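Local coordinates for heme utilization carrier protein (Escherichia coli O157:H7, PDB 6U9J), which probably binds and carries heme, or the anaerobilin made from it by anaerobic heme breakdown, within the bacterial cytosol, at residues His103-Glu108 with Leu120-Glu125. Residues are numbered along the deposited sequence; the frame is centred on the assembly and turned at random.
Sequences HIALIE and LFFNKE
A105 and L120 face each other as an antiparallel hydrogen-bonded pair: A105 N donates a hydrogen bond to L120 O at 2.9 Å, and L120 N donates one back to A105 O. One more rung, F122 N to H103 O at 2.8 Å, ties the next hydrogen-bonded pair. Between them I104 and F121 form a non-hydrogen-bonded pair, where I104 CA comes within 3.3 Å of L120 O in a CA-H...O contact.

Around A105, L120 and I107, and on the other face I104 and F121, the packing is close and apolar. On the first face, A105 CB meets the edge of the F122 ring, 3.8 Å from CE1; CG of F122 stands anti to its carbonyl carbon (chi1 -66°), which lays the ring along the neighbouring strand, from H103 towards A105, with its edge to this methyl, whose small size suits the place. Further along, I107 CD1 touches L120 CD2 at 3.7 Å, and helix 26-31 packs on A105 and I107 through V30. On the other face I104 lies alongside F121, CG1 near ring atom CD2, two bulky groups suited to a buried layer.

Toward N123 the contact loosens. The imidazole of partly exposed H103 leads away from F122, and a water bridges H103 ND1 and N123 O, a polar ring suited to this wetter margin; beyond, K124 and E125 are exposed in the loop that follows the strand. Paired strands 103-111 and 114-122 make a classic beta hairpin, here within the large antiparallel sheet of this ChuX/HutX-family protein.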
loop_
_atom_site.group_PDB
_atom_site.type_symbol
_atom_site.label_atom_id
_atom_site.label_comp_id
_atom_site.label_asym_id
_atom_site.label_seq_id
_atom_site.Cartn_x
_atom_site.Cartn_y
_atom_site.Cartn_z
ATOM N N HIS A 103 16.928 -3.232 7.928
ATOM C CA HIS A 103 17.528 -1.925 8.167
ATOM C C HIS A 103 16.435 -0.874 8.162
ATOM O O HIS A 103 15.404 -1.039 7.502
ATOM C CB HIS A 103 18.586 -1.541 7.116
ATOM C CG HIS A 103 19.762 -2.461 7.107
ATOM N ND1 HIS A 103 19.831 -3.565 6.287
ATOM C CD2 HIS A 103 20.891 -2.473 7.855
ATOM C CE1 HIS A 103 20.965 -4.206 6.514
ATOM N NE2 HIS A 103 21.622 -3.569 7.467
ATOM N N ILE A 104 16.681 0.205 8.905
ATOM C CA ILE A 104 15.832 1.391 8.935
ATOM C C ILE A 104 16.732 2.608 8.780
ATOM O O ILE A 104 17.796 2.675 9.401
ATOM C CB ILE A 104 15.037 1.481 10.250
ATOM C CG1 ILE A 104 14.188 0.216 10.438
ATOM C CG2 ILE A 104 14.190 2.771 10.284
ATOM C CD1 ILE A 104 13.625 0.086 11.843
ATOM N N ALA A 105 16.309 3.573 7.968
ATOM C CA ALA A 105 17.084 4.798 7.812
ATOM C C ALA A 105 16.222 6.016 8.092
ATOM O O ALA A 105 15.053 6.063 7.710
ATOM C CB ALA A 105 17.689 4.916 6.410
ATOM N N LEU A 106 16.809 7.005 8.756
ATOM C CA LEU A 106 16.234 8.338 8.846
ATOM C C LEU A 106 17.015 9.227 7.894
ATOM O O LEU A 106 18.248 9.252 7.945
ATOM C CB LEU A 106 16.303 8.892 10.271
ATOM C CG LEU A 106 15.141 8.492 11.196
ATOM C CD1 LEU A 106 15.116 6.994 11.445
ATOM C CD2 LEU A 106 15.206 9.251 12.521
ATOM N N ILE A 107 16.299 9.919 7.008
ATOM C CA ILE A 107 16.906 10.696 5.931
ATOM C C ILE A 107 16.383 12.122 5.937
ATOM O O ILE A 107 15.181 12.357 6.066
ATOM C CB ILE A 107 16.615 10.045 4.563
ATOM C CG1 ILE A 107 17.205 8.637 4.517
ATOM C CG2 ILE A 107 17.165 10.935 3.420
ATOM C CD1 ILE A 107 16.608 7.766 3.424
ATOM N N GLU A 108 17.288 13.082 5.741
ATOM C CA GLU A 108 16.916 14.459 5.450
ATOM C C GLU A 108 17.595 14.864 4.156
ATOM O O GLU A 108 18.798 14.642 3.992
ATOM C CB GLU A 108 17.322 15.409 6.577
ATOM C CG GLU A 108 16.609 15.114 7.886
ATOM C CD GLU A 108 17.133 15.969 9.026
ATOM O OE1 GLU A 108 17.950 15.463 9.823
ATOM O OE2 GLU A 108 16.734 17.151 9.112
ATOM N N LEU A 120 12.783 5.221 6.150
ATOM C CA LEU A 120 12.706 4.143 5.173
ATOM C C LEU A 120 12.931 2.824 5.889
ATOM O O LEU A 120 13.894 2.684 6.651
ATOM C CB LEU A 120 13.743 4.303 4.061
ATOM C CG LEU A 120 13.292 5.044 2.807
ATOM C CD1 LEU A 120 12.688 6.385 3.182
ATOM C CD2 LEU A 120 14.478 5.231 1.878
ATOM N N PHE A 121 12.054 1.862 5.629
ATOM C CA PHE A 121 12.194 0.507 6.143
ATOM C C PHE A 121 12.650 -0.373 4.992
ATOM O O PHE A 121 12.003 -0.396 3.942
ATOM C CB PHE A 121 10.870 -0.012 6.713
ATOM C CG PHE A 121 10.326 0.807 7.857
ATOM C CD1 PHE A 121 9.633 1.993 7.617
ATOM C CD2 PHE A 121 10.490 0.392 9.172
ATOM C CE1 PHE A 121 9.129 2.749 8.658
ATOM C CE2 PHE A 121 9.988 1.127 10.216
ATOM C CZ PHE A 121 9.305 2.317 9.970
ATOM N N PHE A 122 13.758 -1.083 5.180
ATOM C CA PHE A 122 14.371 -1.879 4.120
ATOM C C PHE A 122 14.186 -3.376 4.336
ATOM O O PHE A 122 14.263 -3.869 5.469
ATOM C CB PHE A 122 15.874 -1.610 4.032
ATOM C CG PHE A 122 16.216 -0.232 3.594
ATOM C CD1 PHE A 122 16.361 0.780 4.525
ATOM C CD2 PHE A 122 16.381 0.047 2.256
ATOM C CE1 PHE A 122 16.682 2.070 4.123
ATOM C CE2 PHE A 122 16.700 1.330 1.840
ATOM C CZ PHE A 122 16.848 2.341 2.782
ATOM N N ASN A 123 14.017 -4.102 3.231
ATOM C CA ASN A 123 14.030 -5.558 3.272
ATOM C C ASN A 123 15.462 -6.061 3.080
ATOM O O ASN A 123 16.410 -5.283 2.947
ATOM C CB ASN A 123 13.064 -6.143 2.233
ATOM C CG ASN A 123 13.418 -5.761 0.803
ATOM O OD1 ASN A 123 14.581 -5.582 0.452
ATOM N ND2 ASN A 123 12.396 -5.643 -0.036
ATOM N N LYS A 124 15.628 -7.382 3.062
ATOM C CA LYS A 124 16.967 -7.948 2.980
ATOM C C LYS A 124 17.625 -7.755 1.621
ATOM O O LYS A 124 18.837 -7.957 1.512
ATOM C CB LYS A 124 16.925 -9.437 3.321
ATOM C CG LYS A 124 16.267 -10.301 2.260
ATOM C CD LYS A 124 15.924 -11.677 2.827
ATOM C CE LYS A 124 15.733 -12.706 1.726
ATOM N NZ LYS A 124 14.600 -12.370 0.822
ATOM N N GLU A 125 16.871 -7.390 0.585
ATOM C CA GLU A 125 17.463 -7.068 -0.705
ATOM C C GLU A 125 17.928 -5.621 -0.779
ATOM O O GLU A 125 18.451 -5.207 -1.818
ATOM C CB GLU A 125 16.469 -7.335 -1.841
ATOM C CG GLU A 125 15.672 -8.635 -1.694
ATOM C CD GLU A 125 16.451 -9.868 -2.127
ATOM O OE1 GLU A 125 15.831 -10.948 -2.248
ATOM O OE2 GLU A 125 17.676 -9.762 -2.352
HETATM O O HOH W 1 18.665 -4.069 3.824
#